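Local atomic coordinates of C-type lectin domain family 4, member b1 (Mus musculus, PDB entry 6LKR), a protein that is a calcium-binding C-type lectin receptor of the cell membrane that acts in immunity and probably binds carbohydrate ligands. Residues L42-S47 against W78-P83; V88-N93 against W114-I119. All blocks are in the same frame, centred on the assembly; numbering follows the deposited sequence.

Interaction 1. Residues L42-S47 against W78-P83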
loop_
_atom_site.group_PDB
_atom_site.type_symbol
_atom_site.label_atom_id
_atom_site.label_comp_id
_atom_site.label_asym_id
_atom_site.label_seq_id
_atom_site.Cartn_x
_atom_site.Cartn_y
_atom_site.Cartn_z
ATOM N N LEU A 42 5.080 11.787 0.164
ATOM C CA LEU A 42 5.034 11.915 -1.311
ATOM C C LEU A 42 4.131 10.785 -1.808
ATOM O O LEU A 42 4.133 9.703 -1.183
ATOM C CB LEU A 42 6.439 11.799 -1.902
ATOM C CG LEU A 42 7.332 13.028 -1.751
ATOM C CD1 LEU A 42 8.739 12.705 -2.228
ATOM C CD2 LEU A 42 6.764 14.219 -2.520
ATOM N N VAL A 43 3.364 11.041 -2.861
ATOM C CA VAL A 43 2.310 10.118 -3.357
ATOM C C VAL A 43 2.923 8.742 -3.619
ATOM O O VAL A 43 4.061 8.644 -4.152
ATOM C CB VAL A 43 1.567 10.636 -4.599
ATOM C CG1 VAL A 43 0.608 11.743 -4.224
ATOM C CG2 VAL A 43 2.503 11.057 -5.721
ATOM N N VAL A 44 2.161 7.726 -3.245
ATOM C CA VAL A 44 2.484 6.287 -3.408
ATOM C C VAL A 44 1.438 5.736 -4.376
ATOM O O VAL A 44 0.255 5.639 -3.983
ATOM C CB VAL A 44 2.468 5.590 -2.038
ATOM C CG1 VAL A 44 2.560 4.080 -2.170
ATOM C CG2 VAL A 44 3.565 6.133 -1.130
ATOM N N ILE A 45 1.836 5.477 -5.620
ATOM C CA ILE A 45 0.884 5.284 -6.755
ATOM C C ILE A 45 0.789 3.789 -7.043
ATOM O O ILE A 45 1.687 3.260 -7.717
ATOM C CB ILE A 45 1.305 6.106 -7.988
ATOM C CG1 ILE A 45 1.596 7.556 -7.599
ATOM C CG2 ILE A 45 0.239 6.006 -9.078
ATOM C CD1 ILE A 45 1.966 8.462 -8.752
ATOM N N HIS A 46 -0.266 3.140 -6.546
ATOM C CA HIS A 46 -0.409 1.661 -6.586
ATOM C C HIS A 46 -1.227 1.187 -7.789
ATOM O O HIS A 46 -1.138 -0.019 -8.081
ATOM C CB HIS A 46 -0.986 1.145 -5.267
ATOM C CG HIS A 46 0.074 0.994 -4.228
ATOM N ND1 HIS A 46 1.282 0.373 -4.506
ATOM C CD2 HIS A 46 0.134 1.384 -2.938
ATOM C CE1 HIS A 46 2.037 0.399 -3.421
ATOM N NE2 HIS A 46 1.358 1.011 -2.451
ATOM N N SER A 47 -1.974 2.072 -8.458
ATOM C CA SER A 47 -3.007 1.679 -9.454
ATOM C C SER A 47 -3.121 2.713 -10.572
ATOM O O SER A 47 -2.742 3.878 -10.352
ATOM C CB SER A 47 -4.351 1.494 -8.797
ATOM O OG SER A 47 -4.885 2.747 -8.398
ATOM N N TRP A 78 8.561 2.440 -2.313
ATOM C CA TRP A 78 7.612 3.525 -1.962
ATOM C C TRP A 78 7.993 4.082 -0.591
ATOM O O TRP A 78 8.459 3.299 0.251
ATOM C CB TRP A 78 6.170 3.013 -1.983
ATOM C CG TRP A 78 5.700 2.639 -3.350
ATOM C CD1 TRP A 78 5.415 1.387 -3.813
ATOM C CD2 TRP A 78 5.479 3.536 -4.452
ATOM N NE1 TRP A 78 5.012 1.447 -5.123
ATOM C CE2 TRP A 78 5.048 2.752 -5.543
ATOM C CE3 TRP A 78 5.586 4.924 -4.617
ATOM C CZ2 TRP A 78 4.751 3.310 -6.785
ATOM C CZ3 TRP A 78 5.287 5.473 -5.843
ATOM C CH2 TRP A 78 4.883 4.673 -6.913
ATOM N N VAL A 79 7.767 5.375 -0.360
ATOM C CA VAL A 79 8.168 6.045 0.913
ATOM C C VAL A 79 7.377 5.477 2.100
ATOM O O VAL A 79 7.856 5.643 3.220
ATOM C CB VAL A 79 8.030 7.574 0.836
ATOM C CG1 VAL A 79 9.121 8.170 -0.037
ATOM C CG2 VAL A 79 6.647 8.015 0.374
ATOM N N ASP A 80 6.226 4.829 1.890
ATOM C CA ASP A 80 5.458 4.195 2.998
ATOM C C ASP A 80 5.839 2.715 3.108
ATOM O O ASP A 80 5.199 2.002 3.904
ATOM C CB ASP A 80 3.952 4.405 2.823
ATOM C CG ASP A 80 3.357 3.642 1.659
ATOM O OD1 ASP A 80 4.131 2.959 0.938
ATOM O OD2 ASP A 80 2.131 3.745 1.481
ATOM N N GLN A 81 6.801 2.274 2.291
ATOM C CA GLN A 81 7.417 0.922 2.307
ATOM C C GLN A 81 6.448 -0.151 1.799
ATOM O O GLN A 81 6.803 -1.338 1.917
ATOM C CB GLN A 81 7.879 0.558 3.718
ATOM C CG GLN A 81 8.757 1.609 4.376
ATOM C CD GLN A 81 9.049 1.211 5.800
ATOM O OE1 GLN A 81 8.239 1.426 6.706
ATOM N NE2 GLN A 81 10.200 0.595 5.996
ATOM N N THR A 82 5.296 0.218 1.221
ATOM C CA THR A 82 4.313 -0.760 0.695
ATOM C C THR A 82 4.908 -1.381 -0.565
ATOM O O THR A 82 5.751 -0.765 -1.218
ATOM C CB THR A 82 2.933 -0.123 0.482
ATOM O OG1 THR A 82 3.075 1.033 -0.349
ATOM C CG2 THR A 82 2.271 0.245 1.791
ATOM N N PRO A 83 4.523 -2.623 -0.935
ATOM C CA PRO A 83 5.171 -3.320 -2.045
ATOM C C PRO A 83 5.148 -2.563 -3.381
ATOM O O PRO A 83 4.123 -2.030 -3.779
ATOM C CB PRO A 83 4.373 -4.621 -2.188
ATOM C CG PRO A 83 3.777 -4.838 -0.818
ATOM C CD PRO A 83 3.487 -3.445 -0.289
#
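V44, I45 and H46 pack against the indole of W78 in the C-type lectin fold, where the loop leaving strand 41-42 meets the turn that follows strand 76-78. The tight part lies at the indole. V44 CG1 sits over one face, 4.0 Å from the centroid of the W78 five-membered ring, a CH-pi contact; CG1 reaches it by standing anti to the backbone N (chi1 170°). The I45 backbone runs above the same face, with I45 N 3.4 Å from W78 CH2. H46 presents its edge to that indole in a T-shaped pair, the planes at 70°. Helix 48-56 and strand 64-70 close the buried side through I45 and W78.

The other margin is partly exposed and more polar, with V79 CG2 against V44 CG2 at 3.9 Å as its apolar edge. D80 lies in the type I turn from W78 to Q81, and T82 follows it. N29 of the second subunit packs on H46 and T82. D80 OD1 accepts from T82 N, completing an Asx turn, and from the T82 hydroxyl, holding that side chain in place. H46 NE2 donates to T82 OG1 at 2.7 Å, with OG1 2° out of the imidazole plane.

Interaction 2. Residues V88-N93 against W114-I119. With CA (calcium ion), chain D.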
loop_
_atom_site.group_PDB
_atom_site.type_symbol
_atom_site.label_atom_id
_atom_site.label_comp_id
_atom_site.label_asym_id
_atom_site.label_seq_id
_atom_site.Cartn_x
_atom_site.Cartn_y
_atom_site.Cartn_z
ATOM N N VAL A 88 2.422 -2.927 -12.404
ATOM C CA VAL A 88 1.433 -1.822 -12.234
ATOM C C VAL A 88 2.187 -0.493 -12.090
ATOM O O VAL A 88 1.976 0.192 -11.083
ATOM C CB VAL A 88 0.497 -2.083 -11.036
ATOM C CG1 VAL A 88 -0.722 -1.180 -11.084
ATOM C CG2 VAL A 88 0.065 -3.539 -10.949
ATOM N N THR A 89 3.027 -0.139 -13.071
ATOM C CA THR A 89 3.857 1.095 -13.075
ATOM C C THR A 89 3.512 1.943 -14.297
ATOM O O THR A 89 2.823 1.426 -15.202
ATOM C CB THR A 89 5.350 0.759 -13.028
ATOM O OG1 THR A 89 5.659 -0.107 -14.123
ATOM C CG2 THR A 89 5.745 0.110 -11.722
ATOM N N PHE A 90 3.975 3.196 -14.324
ATOM C CA PHE A 90 3.580 4.208 -15.333
ATOM C C PHE A 90 4.825 4.926 -15.857
ATOM O O PHE A 90 4.757 6.125 -16.166
ATOM C CB PHE A 90 2.495 5.104 -14.726
ATOM C CG PHE A 90 1.345 4.266 -14.239
ATOM C CD1 PHE A 90 0.411 3.764 -15.136
ATOM C CD2 PHE A 90 1.265 3.873 -12.914
ATOM C CE1 PHE A 90 -0.607 2.926 -14.703
ATOM C CE2 PHE A 90 0.246 3.038 -12.482
ATOM C CZ PHE A 90 -0.683 2.561 -13.380
ATOM N N TRP A 91 5.934 4.193 -15.985
ATOM C CA TRP A 91 7.195 4.745 -16.537
ATOM C C TRP A 91 6.933 5.225 -17.964
ATOM O O TRP A 91 6.281 4.476 -18.703
ATOM C CB TRP A 91 8.308 3.700 -16.539
ATOM C CG TRP A 91 8.683 3.199 -15.184
ATOM C CD1 TRP A 91 8.355 1.996 -14.631
ATOM C CD2 TRP A 91 9.484 3.886 -14.214
ATOM N NE1 TRP A 91 8.897 1.885 -13.382
ATOM C CE2 TRP A 91 9.588 3.033 -13.095
ATOM C CE3 TRP A 91 10.111 5.138 -14.179
ATOM C CZ2 TRP A 91 10.325 3.385 -11.968
ATOM C CZ3 TRP A 91 10.830 5.490 -13.056
ATOM C CH2 TRP A 91 10.930 4.624 -11.970
ATOM N N HIS A 92 7.463 6.391 -18.341
ATOM C CA HIS A 92 7.518 6.837 -19.755
ATOM C C HIS A 92 8.386 5.864 -20.553
ATOM O O HIS A 92 9.263 5.216 -19.963
ATOM C CB HIS A 92 8.089 8.245 -19.896
ATOM C CG HIS A 92 7.086 9.326 -19.706
ATOM N ND1 HIS A 92 5.948 9.412 -20.481
ATOM C CD2 HIS A 92 7.048 10.362 -18.842
ATOM C CE1 HIS A 92 5.249 10.464 -20.103
ATOM N NE2 HIS A 92 5.901 11.063 -19.097
ATOM N N ASN A 93 8.161 5.797 -21.861
ATOM C CA ASN A 93 9.007 4.994 -22.780
ATOM C C ASN A 93 10.468 5.442 -22.604
ATOM O O ASN A 93 10.716 6.658 -22.576
ATOM C CB ASN A 93 8.489 5.092 -24.217
ATOM C CG ASN A 93 7.139 4.427 -24.385
ATOM O OD1 ASN A 93 6.805 3.493 -23.656
ATOM N ND2 ASN A 93 6.354 4.895 -25.340
ATOM N N TRP A 114 0.840 11.545 -19.235
ATOM C CA TRP A 114 1.618 11.525 -17.974
ATOM C C TRP A 114 2.397 10.216 -17.871
ATOM O O TRP A 114 1.906 9.167 -18.340
ATOM C CB TRP A 114 0.694 11.719 -16.779
ATOM C CG TRP A 114 0.108 13.090 -16.701
ATOM C CD1 TRP A 114 -1.107 13.495 -17.172
ATOM C CD2 TRP A 114 0.708 14.238 -16.078
ATOM N NE1 TRP A 114 -1.305 14.816 -16.878
ATOM C CE2 TRP A 114 -0.212 15.299 -16.207
ATOM C CE3 TRP A 114 1.914 14.463 -15.402
ATOM C CZ2 TRP A 114 0.045 16.567 -15.688
ATOM C CZ3 TRP A 114 2.173 15.720 -14.905
ATOM C CH2 TRP A 114 1.248 16.757 -15.049
ATOM N N GLY A 115 3.571 10.284 -17.257
ATOM C CA GLY A 115 4.418 9.108 -17.028
ATOM C C GLY A 115 5.528 9.443 -16.059
ATOM O O GLY A 115 5.752 10.645 -15.790
ATOM N N TRP A 116 6.199 8.411 -15.555
ATOM C CA TRP A 116 7.285 8.556 -14.561
ATOM C C TRP A 116 8.644 8.625 -15.267
ATOM O O TRP A 116 8.827 7.974 -16.317
ATOM C CB TRP A 116 7.296 7.403 -13.566
ATOM C CG TRP A 116 6.022 7.143 -12.831
ATOM C CD1 TRP A 116 4.916 7.935 -12.702
ATOM C CD2 TRP A 116 5.751 5.946 -12.091
ATOM N NE1 TRP A 116 3.976 7.303 -11.930
ATOM C CE2 TRP A 116 4.463 6.084 -11.537
ATOM C CE3 TRP A 116 6.488 4.785 -11.831
ATOM C CZ2 TRP A 116 3.894 5.089 -10.747
ATOM C CZ3 TRP A 116 5.917 3.800 -11.059
ATOM C CH2 TRP A 116 4.641 3.957 -10.520
ATOM N N ASN A 117 9.573 9.327 -14.632
ATOM C CA ASN A 117 10.969 9.514 -15.086
ATOM C C ASN A 117 11.858 9.403 -13.851
ATOM O O ASN A 117 11.554 10.088 -12.847
ATOM C CB ASN A 117 11.111 10.866 -15.786
ATOM C CG ASN A 117 12.528 11.200 -16.197
ATOM O OD1 ASN A 117 13.303 10.321 -16.569
ATOM N ND2 ASN A 117 12.861 12.479 -16.173
ATOM N N ASP A 118 12.910 8.589 -13.910
ATOM C CA ASP A 118 13.973 8.633 -12.875
ATOM C C ASP A 118 14.790 9.904 -13.128
ATOM O O ASP A 118 15.050 10.239 -14.299
ATOM C CB ASP A 118 14.779 7.334 -12.805
ATOM C CG ASP A 118 15.541 6.984 -14.074
ATOM O OD1 ASP A 118 15.140 7.461 -15.172
ATOM O OD2 ASP A 118 16.516 6.233 -13.954
ATOM N N ILE A 119 15.081 10.663 -12.073
ATOM C CA ILE A 119 15.927 11.888 -12.157
ATOM C C ILE A 119 16.808 11.940 -10.916
ATOM O O ILE A 119 16.549 11.184 -9.972
ATOM C CB ILE A 119 15.108 13.185 -12.295
ATOM C CG1 ILE A 119 14.219 13.442 -11.077
ATOM C CG2 ILE A 119 14.315 13.207 -13.592
ATOM C CD1 ILE A 119 13.799 14.896 -10.964
HETATM CA CA CA D . 15.575 9.317 -16.428
HETATM O O HOH W 1 15.587 10.412 -18.820
HETATM O O HOH W 2 16.338 11.447 -16.862
#
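The calcium site of this lectin domain is built partly on strand 113-119, and residues 88-93 join that strand through a single beta bridge between W91 and W116. W116 N donates to F90 O at 2.8 Å and H92 N to W116 O with a nearly straight bond (171°). Around this bridge F90, W91 and W116 form an aromatic cluster. F90 CB lies over the W116 five-membered ring, 4.0 Å from its centroid. With CG anti to the carbonyl carbon (chi1 -55°), the F90 ring meets the indole in an offset edge-to-face pair, CD2 reaching W116 CZ2 at 3.6 Å. W116 in turn points its own edge at the face of W91, with planes at 80° and CE3 over the centre of that ring system. G115 CA sits 3.4 Å from the centroid of the H92 ring, over its face, while H92 NE2 is hydrogen-bonded to Y107 O. Beyond the cluster, D118 binds calcium through both OD1 (2.3 Å) and its backbone O, N117 adds a side-chain ligand, and R74 forms a salt bridge with D118 OD2. E95, S97, E101 and two waters complete the coordination, an arrangement characteristic of the principal calcium site of C-type lectins.

Both contacts depend on tryptophan packing, and the two indoles meet: W78 CH2 lies 3.7 Å from W116 CH2, while I45 CB of interaction 1 touches W116 CZ2. The centres of interaction 1 and interaction 2 are about 14 Å apart. Interaction 1 is the more buried, with six of ten touching residues inside, and joins two loops through side chains, its one cross-segment hydrogen bond running from imidazole to hydroxyl. Interaction 2 is partly buried and adds backbone pairing to its aromatic cluster; one end carries calcium ligands. Helix 48-56 serves both, packing on I45 in the first and F90 in the second, and strand 64-70 touches W78 as well as W116.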